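Local coordinates for proton-dependent oligopeptide transporter family protein (Xanthomonas campestris, PDB 6EI3) that probably carries small peptides across the bacterial membrane, coupled to proton movement, as a POT-family transporter of the major facilitator superfamily, at residues 316-322 / 393-399; 309-313 / 402-406; 156-161 / 327-333. All blocks are in the same frame, centred on the assembly; numbering follows the deposited sequence.

Contact 1 of 3, residues 316-322 / 393-399; sequences QGREMRM and PMHIAWQ. With 78M ((2S)-2,3-dihydroxypropyl(7Z)-pentadec-7-enoate), chain E; 78M ((2S)-2,3-dihydroxypropyl(7Z)-pentadec-7-enoate), chain F; 78M ((2S)-2,3-dihydroxypropyl(7Z)-pentadec-7-enoate), chain K.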
# COMPACT_ATOMS: atom_id res chain seq x y z
N GLN A 316 -17.54 4.80 -10.60
CA GLN A 316 -18.48 3.92 -11.30
C GLN A 316 -19.76 3.83 -10.46
O GLN A 316 -20.85 4.04 -10.99
CB GLN A 316 -17.90 2.51 -11.51
CG GLN A 316 -18.89 1.58 -12.22
CD GLN A 316 -18.38 0.18 -12.39
OE1 GLN A 316 -18.27 -0.58 -11.44
NE2 GLN A 316 -18.17 -0.22 -13.63
N GLY A 317 -19.61 3.52 -9.17
CA GLY A 317 -20.72 3.37 -8.23
C GLY A 317 -21.73 4.51 -8.24
O GLY A 317 -22.94 4.29 -8.18
N ARG A 318 -21.22 5.75 -8.35
CA ARG A 318 -22.02 6.99 -8.38
C ARG A 318 -23.05 7.02 -9.51
O ARG A 318 -24.07 7.67 -9.35
CB ARG A 318 -21.10 8.21 -8.50
CG ARG A 318 -20.30 8.53 -7.22
CD ARG A 318 -19.54 9.84 -7.37
NE ARG A 318 -20.43 11.00 -7.40
CZ ARG A 318 -20.61 11.79 -8.46
NH1 ARG A 318 -19.94 11.57 -9.58
NH2 ARG A 318 -21.44 12.81 -8.39
N GLU A 319 -22.76 6.35 -10.64
CA GLU A 319 -23.66 6.31 -11.79
C GLU A 319 -24.58 5.09 -11.78
O GLU A 319 -25.35 4.90 -12.71
CB GLU A 319 -22.85 6.37 -13.11
CG GLU A 319 -21.89 7.56 -13.21
CD GLU A 319 -22.49 8.95 -13.09
OE1 GLU A 319 -23.53 9.21 -13.74
OE2 GLU A 319 -21.90 9.79 -12.37
N MET A 320 -24.50 4.26 -10.75
CA MET A 320 -25.32 3.05 -10.65
C MET A 320 -26.62 3.29 -9.86
O MET A 320 -26.68 4.26 -9.12
CB MET A 320 -24.48 1.91 -10.06
CG MET A 320 -23.29 1.57 -10.93
SD MET A 320 -22.22 0.31 -10.22
CE MET A 320 -23.09 -1.20 -10.80
N ARG A 321 -27.64 2.43 -10.02
CA ARG A 321 -28.91 2.60 -9.28
C ARG A 321 -28.73 2.20 -7.82
O ARG A 321 -28.05 1.23 -7.51
CB ARG A 321 -30.05 1.75 -9.87
CG ARG A 321 -30.42 2.03 -11.32
CD ARG A 321 -31.76 1.40 -11.66
NE ARG A 321 -31.75 -0.07 -11.61
CZ ARG A 321 -32.31 -0.80 -10.64
NH1 ARG A 321 -32.93 -0.21 -9.63
NH2 ARG A 321 -32.25 -2.13 -10.68
N MET A 322 -29.36 2.94 -6.92
CA MET A 322 -29.29 2.69 -5.48
C MET A 322 -30.44 3.41 -4.77
O MET A 322 -30.96 4.38 -5.33
CB MET A 322 -27.92 3.17 -4.92
CG MET A 322 -27.76 4.69 -4.88
SD MET A 322 -26.07 5.16 -4.48
CE MET A 322 -25.29 4.83 -6.00
N PRO A 393 -29.68 0.05 -17.11
CA PRO A 393 -29.63 0.48 -15.70
C PRO A 393 -29.01 -0.62 -14.82
O PRO A 393 -29.43 -1.77 -14.88
CB PRO A 393 -31.10 0.80 -15.37
CG PRO A 393 -31.90 -0.00 -16.33
CD PRO A 393 -31.06 -0.28 -17.55
N MET A 394 -27.92 -0.29 -14.13
CA MET A 394 -27.22 -1.27 -13.30
C MET A 394 -27.29 -0.90 -11.84
O MET A 394 -26.87 0.20 -11.48
CB MET A 394 -25.77 -1.46 -13.77
CG MET A 394 -25.66 -2.06 -15.18
SD MET A 394 -26.26 -3.77 -15.30
CE MET A 394 -24.79 -4.65 -14.80
N HIS A 395 -27.83 -1.79 -11.00
CA HIS A 395 -27.94 -1.54 -9.56
C HIS A 395 -26.53 -1.66 -8.99
O HIS A 395 -25.75 -2.50 -9.43
CB HIS A 395 -28.89 -2.55 -8.90
CG HIS A 395 -29.30 -2.18 -7.50
ND1 HIS A 395 -28.47 -2.41 -6.42
CD2 HIS A 395 -30.45 -1.61 -7.06
CE1 HIS A 395 -29.12 -1.95 -5.36
NE2 HIS A 395 -30.33 -1.48 -5.69
N ILE A 396 -26.20 -0.81 -8.01
CA ILE A 396 -24.87 -0.81 -7.38
C ILE A 396 -24.51 -2.18 -6.74
O ILE A 396 -23.33 -2.48 -6.62
CB ILE A 396 -24.71 0.37 -6.39
CG1 ILE A 396 -23.21 0.61 -6.07
CG2 ILE A 396 -25.60 0.20 -5.13
CD1 ILE A 396 -22.88 1.98 -5.54
N ALA A 397 -25.51 -3.02 -6.37
CA ALA A 397 -25.28 -4.36 -5.81
C ALA A 397 -24.45 -5.22 -6.77
O ALA A 397 -23.81 -6.17 -6.32
CB ALA A 397 -26.61 -5.04 -5.48
N TRP A 398 -24.42 -4.88 -8.07
CA TRP A 398 -23.57 -5.59 -9.05
C TRP A 398 -22.09 -5.48 -8.67
O TRP A 398 -21.32 -6.38 -9.02
CB TRP A 398 -23.77 -5.05 -10.47
CG TRP A 398 -24.84 -5.75 -11.24
CD1 TRP A 398 -26.07 -5.26 -11.56
CD2 TRP A 398 -24.80 -7.10 -11.74
NE1 TRP A 398 -26.77 -6.19 -12.30
CE2 TRP A 398 -26.02 -7.33 -12.40
CE3 TRP A 398 -23.85 -8.14 -11.66
CZ2 TRP A 398 -26.32 -8.56 -13.01
CZ3 TRP A 398 -24.13 -9.34 -12.29
CH2 TRP A 398 -25.36 -9.55 -12.95
N GLN A 399 -21.68 -4.41 -7.94
CA GLN A 399 -20.27 -4.27 -7.50
C GLN A 399 -19.83 -5.33 -6.45
O GLN A 399 -18.63 -5.47 -6.22
CB GLN A 399 -19.94 -2.87 -6.98
CG GLN A 399 -20.03 -1.75 -8.02
CD GLN A 399 -19.36 -0.49 -7.54
OE1 GLN A 399 -19.45 -0.10 -6.36
NE2 GLN A 399 -18.74 0.23 -8.47
O21 78M E . -31.47 -5.70 -9.16
C20 78M E . -30.36 -6.23 -9.87
C18 78M E . -29.58 -7.21 -9.03
O19 78M E . -29.21 -6.60 -7.79
C17 78M E . -28.33 -7.69 -9.73
O2 78M E . -27.74 -8.78 -8.98
C1 78M E . -26.68 -8.52 -8.20
O1 78M E . -26.39 -7.42 -7.81
C2 78M E . -25.91 -9.77 -7.88
C3 78M E . -24.40 -9.55 -7.93
C4 78M E . -23.58 -10.84 -7.94
C5 78M E . -23.26 -11.43 -6.57
C6 78M E . -22.12 -12.44 -6.59
C7 78M E . -21.96 -13.17 -5.30
C8 78M E . -20.85 -13.26 -4.59
C9 78M E . -20.68 -14.02 -3.29
C10 78M E . -20.95 -13.18 -2.03
C11 78M E . -22.42 -13.02 -1.64
C12 78M E . -23.00 -14.14 -0.79
C13 78M E . -24.38 -13.82 -0.21
C15 78M E . -26.23 -14.46 1.40
C14 78M E . -24.92 -14.87 0.76
O21 78M F . -27.91 -6.29 -17.68
C20 78M F . -26.51 -6.44 -17.89
C18 78M F . -26.09 -7.87 -17.70
O19 78M F . -26.33 -8.29 -16.35
C17 78M F . -24.66 -8.13 -18.11
O2 78M F . -23.74 -7.67 -17.09
C1 78M F . -23.18 -8.58 -16.29
O1 78M F . -23.59 -9.70 -16.16
C2 78M F . -21.96 -8.03 -15.60
C3 78M F . -21.32 -9.00 -14.61
C4 78M F . -19.88 -9.34 -14.94
C5 78M F . -19.67 -10.66 -15.67
C6 78M F . -18.22 -10.87 -16.13
C7 78M F . -17.56 -12.06 -15.50
C8 78M F . -16.89 -12.08 -14.36
C9 78M F . -16.22 -13.27 -13.73
C10 78M F . -17.21 -14.34 -13.25
C11 78M F . -16.59 -15.73 -13.10
C12 78M F . -15.90 -15.99 -11.77
C13 78M F . -15.05 -17.24 -11.77
C15 78M F . -13.57 -18.81 -10.45
C14 78M F . -14.44 -17.57 -10.41
O21 78M K . -31.09 -5.42 -6.21
C20 78M K . -31.91 -5.47 -5.05
C18 78M K . -31.13 -5.04 -3.82
O19 78M K . -30.00 -5.90 -3.63
C17 78M K . -31.98 -5.00 -2.57
O2 78M K . -31.16 -4.27 -1.63
C1 78M K . -31.62 -3.13 -1.11
O1 78M K . -32.76 -2.76 -1.20
C2 78M K . -30.52 -2.35 -0.45
C3 78M K . -29.67 -1.61 -1.47
C4 78M K . -28.39 -1.06 -0.89
C5 78M K . -27.25 -0.94 -1.90
C6 78M K . -26.62 -2.28 -2.31
C7 78M K . -25.85 -2.88 -1.18
C8 78M K . -24.92 -3.81 -1.24
C9 78M K . -24.18 -4.36 -0.06
C10 78M K . -22.98 -3.48 0.31
C11 78M K . -23.22 -2.42 1.39
C12 78M K . -23.14 -2.92 2.82
C13 78M K . -21.77 -3.41 3.25
C15 78M K . -20.38 -4.61 4.97
C14 78M K . -21.76 -4.14 4.58
O HOH W 1 -26.86 2.52 -14.02

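Contact 2 of 3, residues 309-313 / 402-406; sequences KASTW and PYALL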
# COMPACT_ATOMS: atom_id res chain seq x y z
N LYS A 309 -10.29 0.73 -5.76
CA LYS A 309 -11.66 0.55 -5.22
C LYS A 309 -12.16 1.86 -4.54
O LYS A 309 -13.37 2.10 -4.45
CB LYS A 309 -11.77 -0.68 -4.31
CG LYS A 309 -10.95 -0.61 -3.05
CD LYS A 309 -10.76 -1.99 -2.43
CE LYS A 309 -10.19 -1.88 -1.04
NZ LYS A 309 -8.89 -1.17 -1.03
N ALA A 310 -11.20 2.71 -4.13
CA ALA A 310 -11.52 3.98 -3.47
C ALA A 310 -11.57 5.13 -4.49
O ALA A 310 -11.85 6.26 -4.12
CB ALA A 310 -10.49 4.27 -2.36
N SER A 311 -11.32 4.85 -5.78
CA SER A 311 -11.32 5.90 -6.77
C SER A 311 -12.17 5.52 -7.98
O SER A 311 -13.35 5.85 -8.01
CB SER A 311 -9.88 6.28 -7.13
OG SER A 311 -9.19 5.22 -7.77
N THR A 312 -11.60 4.76 -8.92
CA THR A 312 -12.28 4.27 -10.11
C THR A 312 -13.63 3.56 -9.77
O THR A 312 -14.62 3.81 -10.44
CB THR A 312 -11.33 3.34 -10.88
OG1 THR A 312 -10.13 4.05 -11.22
CG2 THR A 312 -11.98 2.76 -12.12
N TRP A 313 -13.65 2.66 -8.76
CA TRP A 313 -14.90 1.95 -8.45
C TRP A 313 -15.94 2.87 -7.83
O TRP A 313 -17.14 2.69 -8.08
CB TRP A 313 -14.66 0.75 -7.54
CG TRP A 313 -13.88 -0.37 -8.18
CD1 TRP A 313 -13.09 -0.32 -9.29
CD2 TRP A 313 -13.78 -1.71 -7.67
NE1 TRP A 313 -12.55 -1.56 -9.54
CE2 TRP A 313 -12.94 -2.43 -8.55
CE3 TRP A 313 -14.38 -2.39 -6.60
CZ2 TRP A 313 -12.65 -3.79 -8.36
CZ3 TRP A 313 -14.10 -3.74 -6.41
CH2 TRP A 313 -13.27 -4.43 -7.30
N PRO A 402 -17.29 -7.93 -8.35
CA PRO A 402 -15.85 -7.59 -8.32
C PRO A 402 -15.29 -7.39 -6.91
O PRO A 402 -14.12 -7.66 -6.73
CB PRO A 402 -15.75 -6.33 -9.19
CG PRO A 402 -17.13 -5.73 -9.19
CD PRO A 402 -18.07 -6.91 -9.10
N TYR A 403 -16.09 -6.98 -5.90
CA TYR A 403 -15.56 -6.88 -4.54
C TYR A 403 -15.14 -8.27 -4.04
O TYR A 403 -14.07 -8.42 -3.46
CB TYR A 403 -16.56 -6.24 -3.54
CG TYR A 403 -16.25 -4.78 -3.30
CD1 TYR A 403 -15.21 -4.40 -2.46
CD2 TYR A 403 -16.90 -3.78 -4.02
CE1 TYR A 403 -14.84 -3.06 -2.32
CE2 TYR A 403 -16.58 -2.44 -3.85
CZ TYR A 403 -15.54 -2.09 -3.00
OH TYR A 403 -15.20 -0.77 -2.86
N ALA A 404 -15.99 -9.29 -4.28
CA ALA A 404 -15.72 -10.68 -3.86
C ALA A 404 -14.47 -11.21 -4.53
O ALA A 404 -13.59 -11.75 -3.86
CB ALA A 404 -16.93 -11.57 -4.18
N LEU A 405 -14.38 -11.02 -5.86
CA LEU A 405 -13.25 -11.48 -6.65
C LEU A 405 -11.96 -10.81 -6.21
O LEU A 405 -10.98 -11.51 -5.94
CB LEU A 405 -13.50 -11.28 -8.16
CG LEU A 405 -14.62 -12.15 -8.77
CD1 LEU A 405 -15.12 -11.55 -10.06
CD2 LEU A 405 -14.16 -13.62 -8.98
N LEU A 406 -11.98 -9.46 -6.08
CA LEU A 406 -10.81 -8.68 -5.68
C LEU A 406 -10.32 -8.99 -4.25
O LEU A 406 -9.11 -9.06 -4.04
CB LEU A 406 -11.04 -7.17 -5.88
CG LEU A 406 -9.90 -6.22 -5.45
CD1 LEU A 406 -8.64 -6.38 -6.34
CD2 LEU A 406 -10.37 -4.79 -5.41
O HOH W 2 -15.96 1.18 -4.28

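Contact 3 of 3, residues 156-161 / 327-333; sequences SLLIPL and TASQMQA. With 78M ((2S)-2,3-dihydroxypropyl(7Z)-pentadec-7-enoate), chain K; 78M ((2S)-2,3-dihydroxypropyl(7Z)-pentadec-7-enoate), chain L; 78M ((2S)-2,3-dihydroxypropyl(7Z)-pentadec-7-enoate), chain I.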
# COMPACT_ATOMS: atom_id res chain seq x y z
N SER A 156 -16.36 3.07 6.52
CA SER A 156 -16.92 3.03 5.16
C SER A 156 -18.43 3.12 5.14
O SER A 156 -18.99 3.59 4.17
CB SER A 156 -16.49 1.76 4.45
OG SER A 156 -15.10 1.80 4.18
N LEU A 157 -19.10 2.60 6.18
CA LEU A 157 -20.54 2.67 6.22
C LEU A 157 -21.04 4.01 6.79
O LEU A 157 -22.07 4.50 6.35
CB LEU A 157 -21.11 1.51 7.06
CG LEU A 157 -21.12 0.11 6.44
CD1 LEU A 157 -21.54 -0.91 7.47
CD2 LEU A 157 -22.05 0.01 5.25
N LEU A 158 -20.31 4.61 7.75
CA LEU A 158 -20.76 5.83 8.44
C LEU A 158 -20.34 7.17 7.79
O LEU A 158 -21.20 8.03 7.57
CB LEU A 158 -20.29 5.78 9.92
CG LEU A 158 -20.48 7.02 10.80
CD1 LEU A 158 -21.97 7.33 11.05
CD2 LEU A 158 -19.80 6.83 12.14
N ILE A 159 -19.03 7.36 7.54
CA ILE A 159 -18.48 8.62 7.02
C ILE A 159 -19.12 9.03 5.67
O ILE A 159 -19.49 10.19 5.56
CB ILE A 159 -16.92 8.63 7.01
CG1 ILE A 159 -16.35 8.25 8.41
CG2 ILE A 159 -16.39 10.00 6.57
CD1 ILE A 159 -16.84 9.18 9.64
N PRO A 160 -19.36 8.14 4.69
CA PRO A 160 -20.07 8.56 3.46
C PRO A 160 -21.48 9.10 3.69
O PRO A 160 -21.92 9.97 2.93
CB PRO A 160 -20.05 7.30 2.59
CG PRO A 160 -18.84 6.51 3.10
CD PRO A 160 -18.95 6.72 4.58
N LEU A 161 -22.17 8.61 4.76
CA LEU A 161 -23.51 9.07 5.15
C LEU A 161 -23.41 10.46 5.77
O LEU A 161 -24.26 11.30 5.52
CB LEU A 161 -24.19 8.10 6.15
CG LEU A 161 -24.79 6.81 5.59
CD1 LEU A 161 -25.52 6.05 6.68
CD2 LEU A 161 -25.77 7.08 4.45
N THR A 327 -25.10 5.54 -0.57
CA THR A 327 -24.15 6.36 -1.32
C THR A 327 -23.03 5.45 -1.80
O THR A 327 -22.67 4.51 -1.10
CB THR A 327 -23.76 7.63 -0.54
OG1 THR A 327 -22.95 8.45 -1.37
CG2 THR A 327 -23.10 7.35 0.79
N ALA A 328 -22.52 5.68 -3.03
CA ALA A 328 -21.51 4.84 -3.69
C ALA A 328 -20.31 4.40 -2.81
O ALA A 328 -19.90 3.23 -2.86
CB ALA A 328 -21.01 5.52 -4.96
N SER A 329 -19.75 5.35 -2.04
CA SER A 329 -18.58 5.13 -1.16
C SER A 329 -18.79 4.02 -0.13
O SER A 329 -17.83 3.35 0.23
CB SER A 329 -18.16 6.43 -0.49
OG SER A 329 -17.40 7.23 -1.38
N GLN A 330 -20.05 3.80 0.31
CA GLN A 330 -20.36 2.76 1.30
C GLN A 330 -20.00 1.33 0.84
O GLN A 330 -19.81 0.46 1.69
CB GLN A 330 -21.83 2.82 1.72
CG GLN A 330 -22.18 4.08 2.50
CD GLN A 330 -23.63 4.04 2.85
OE1 GLN A 330 -24.48 4.21 2.00
NE2 GLN A 330 -23.93 3.70 4.09
N MET A 331 -19.90 1.11 -0.49
CA MET A 331 -19.55 -0.21 -1.04
C MET A 331 -18.17 -0.66 -0.56
O MET A 331 -17.92 -1.86 -0.53
CB MET A 331 -19.58 -0.20 -2.58
CG MET A 331 -20.99 -0.06 -3.16
SD MET A 331 -22.17 -1.33 -2.62
CE MET A 331 -21.73 -2.68 -3.69
N GLN A 332 -17.29 0.30 -0.20
CA GLN A 332 -15.96 0.00 0.31
C GLN A 332 -16.00 -0.83 1.59
O GLN A 332 -15.04 -1.53 1.87
CB GLN A 332 -15.11 1.27 0.47
CG GLN A 332 -14.72 1.87 -0.89
CD GLN A 332 -14.23 3.28 -0.73
OE1 GLN A 332 -13.04 3.53 -0.64
NE2 GLN A 332 -15.13 4.22 -0.61
N ALA A 333 -17.15 -0.85 2.32
CA ALA A 333 -17.32 -1.68 3.52
C ALA A 333 -17.26 -3.16 3.18
O ALA A 333 -17.02 -3.99 4.06
CB ALA A 333 -18.63 -1.36 4.21
O21 78M K . -31.09 -5.42 -6.21
C20 78M K . -31.91 -5.47 -5.05
C18 78M K . -31.13 -5.04 -3.82
O19 78M K . -30.00 -5.90 -3.63
C17 78M K . -31.98 -5.00 -2.57
O2 78M K . -31.16 -4.27 -1.63
C1 78M K . -31.62 -3.13 -1.11
O1 78M K . -32.76 -2.76 -1.20
C2 78M K . -30.52 -2.35 -0.45
C3 78M K . -29.67 -1.61 -1.47
C4 78M K . -28.39 -1.06 -0.89
C5 78M K . -27.25 -0.94 -1.90
C6 78M K . -26.62 -2.28 -2.31
C7 78M K . -25.85 -2.88 -1.18
C8 78M K . -24.92 -3.81 -1.24
C9 78M K . -24.18 -4.36 -0.06
C10 78M K . -22.98 -3.48 0.31
C11 78M K . -23.22 -2.42 1.39
C12 78M K . -23.14 -2.92 2.82
C13 78M K . -21.77 -3.41 3.25
C15 78M K . -20.38 -4.61 4.97
C14 78M K . -21.76 -4.14 4.58
O21 78M L . -32.48 15.22 3.98
C20 78M L . -33.18 14.34 4.85
C18 78M L . -32.76 12.91 4.62
O19 78M L . -33.72 12.00 5.17
C17 78M L . -31.37 12.61 5.14
O2 78M L . -31.46 12.25 6.54
C1 78M L . -30.94 13.09 7.45
O1 78M L . -30.65 14.23 7.22
C2 78M L . -30.76 12.41 8.78
C3 78M L . -29.31 12.29 9.24
C4 78M L . -28.53 11.18 8.56
C5 78M L . -27.52 10.47 9.45
C6 78M L . -26.08 10.95 9.30
C7 78M L . -25.06 9.98 9.84
C8 78M L . -24.53 9.93 11.06
C9 78M L . -24.83 10.83 12.23
C10 78M L . -23.95 10.58 13.47
C11 78M L . -22.76 11.53 13.59
C12 78M L . -22.06 11.55 14.96
C13 78M L . -21.30 10.28 15.37
C15 78M L . -19.26 8.80 15.07
C14 78M L . -20.05 9.98 14.55
O21 78M I . -29.82 8.14 4.71
C20 78M I . -31.01 8.91 4.58
C18 78M I . -32.06 8.49 5.58
O19 78M I . -33.33 9.03 5.21
C17 78M I . -31.73 8.90 7.00
O2 78M I . -30.39 8.47 7.34
C1 78M I . -30.21 7.24 7.83
O1 78M I . -31.07 6.39 7.85
C2 78M I . -28.81 7.05 8.32
C3 78M I . -28.72 6.22 9.60
C4 78M I . -27.29 5.92 10.02
C5 78M I . -26.99 6.31 11.45
C6 78M I . -25.52 6.21 11.82
C7 78M I . -25.19 4.98 12.61
C8 78M I . -24.66 4.94 13.82
C9 78M I . -24.27 6.10 14.69
C10 78M I . -23.38 5.71 15.87
C11 78M I . -23.24 6.81 16.91
C12 78M I . -22.29 6.47 18.05
C13 78M I . -20.93 7.16 17.96
C15 78M I . -19.42 5.76 19.49
C14 78M I . -19.72 6.22 18.07
O HOH W 3 -13.68 -0.42 3.92
O HOH W 4 -21.24 10.18 0.22

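Contact 1 of 3, residues 316-322 / 393-399
Arg321 and His395 meet backbone to backbone as a single beta bridge, with CA of Arg321 and CA of His395 4.3 Å apart. Two hydrogen bonds define it: Arg321 N donates to Met394 O and Ile396 N to Arg321 O, each at 2.8 Å. A water that accepts from Met394 N probably donates to Glu319 O, extending the link past the bridge.

The side-chain amides form a third bond. Gln399 NE2 reaches Gln316 OE1 at 3.1 Å, nearly straight (169° at the hydrogen) and on a lone pair of the oxygen. Both groups have further partners, Gln399 NE2 on Trp313 O and Gln316 NE2 on Val381 O and Gln385 OE1, which fixes how the amides are turned.

The His395 ring is covered on both faces. Arg321 O lies over the centre of the imidazole, 3.6 Å from His395 CG, while O21 of one monoacylglycerol lies over the opposite face. Ala397 N, close to the ring plane, donates to His395 ND1 and sets the ring's rotation. The Arg321 side chain crosses that of His395 at about a right angle, NH1 at the edge of the imidazole and His395 CB over a guanidinium face, planes 73° apart. Arg321 CD lies alongside Pro393 CB at 3.8 Å.

Among the apolar contacts, Met320 bends at its last torsion (chi3 85°), which brings its CE beside Trp398 CB and Met394 CB; the same methyl has a polar neighbour, His395 O, at 3.3 Å. Met322 CE touches Ile396 CD1 at 3.8 Å. Two further lipids sandwich the Trp398 indole.

Backbone bonds and the amide pair thus join the end of helix 312-317 and the turn after it to the loop before helix 400-424; lipid head groups lie against Arg321, His395 and Trp398, consistent with a place at the membrane interface.

Contact 2 of 3, residues 309-313 / 402-406
A small second torsion (chi2 19°) turns the Trp313 indole so that its six-membered ring points at Tyr403, whose own first torsion, -100°, is off a staggered value and presents the phenol face. The result is a T-shaped stack: the planes stand at 87° and the ring centroids are 4.9 Å apart. Trp313 CZ3 lies over the middle of the phenol ring, while Trp313 CE3 comes to 3.5 Å from Tyr403 CE2.

The outer end of the indole also meets Pro402 and Leu406 of the same helix. Trp313 CH2 is 3.4 Å from Pro402 O, which sits near the indole plane, and 3.7 Å from Pro402 CB. Leu406 CD2 approaches CH2 of Trp313 obliquely at 3.5 Å. Pro402, Tyr403 and Leu406, within about one turn of the helix, thus surround the six-membered ring of Trp313.

Lys309 CB lies over one face of the indole and, across the contact, 3.7 Å from Tyr403 OH. No direct hydrogen bond joins the two segments. Instead, a water in the plane of the phenol ring donates to Lys309 O at 2.8 Å and is bonded to Tyr403 OH. Beyond the pair, Trp313 also meets the ring of Trp378, and Lys309 makes a cation-pi contact with Phe306.

Such edge-to-face aromatic packing joins the short helix 312-317 and the turn before it to helix 400-424, inside the helical bundle of a major facilitator superfamily transporter.

Contact 3 of 3, residues 156-161 / 327-333
Gln330 NE2 donates to Leu157 O at 3.0 Å, the only direct hydrogen bond between residues 156-161 and 327-333. It lands on a lone pair in the carbonyl plane, although the acceptor lies 26° out of the Gln330 amide plane and the angle at the hydrogen is 144°. The preceding carbonyl is met by a CH group: Gln330 CA approaches Ser156 O at 3.3 Å with an angle of 165° at the hydrogen.

Further contacts are mostly through carbon atoms. Pro160 CB presses on Thr327 CG2 at 3.5 Å, and Pro160 CG on Ser329 CB at 3.7 Å. The Leu161 side chain crosses that of Gln330 at about a right angle, its CG 3.6 Å from Gln330 NE2. Nearer the start of the helical segment, Leu157 CG packs on Ala333 CB at 3.7 Å, and Ser156 CB rests 3.4 Å from Ala333 N.

In the next shell, Thr327 N donates to Gln330 OE1 at 3.0 Å, so both ends of that amide are engaged and its extended chain is held. One water links Pro160 O to Thr327 OG1, and another links Gln332 O to Ser156 OG. Asn23 ND2 bonds Ser156 OG, while the backbone O of Asn23 bonds Ser329 OG and Gln332 NE2; Gln27 also bonds Ser329 OG. Monoacylglycerol chains lie against Leu157, Leu158, Leu161 and Met331.

Pro160 has no N-H for Ser156 O, and at the kink Leu161 N makes only a weak bond to Leu158 O; the carbonyls that the helix leaves without their usual donors are thus met by Gln330, through its CA-H and its amide.

From the N terminus, residues 156-161 of helix 137-165 open contact 3. Residues 309-313 then open contact 2 and residues 316-322 open contact 1. Segment 327-333 closes contact 3 after a loop of 165 residues, 393-399 closes contact 1, and 402-406 closes contact 2; contact 1 thus lies wholly within the span of contact 2, and contact 3 crosses both. All three sit on the same side of the chain's centre, 13 to 14 Å between centres. They touch through Gln399 NE2 and Trp313 O, Met331 and Ile396, and Gln332 and Tyr403, tying helix 312-317 and its flanking loops to helix 137-165, to the loop after helix 363-389 and to helix 400-424.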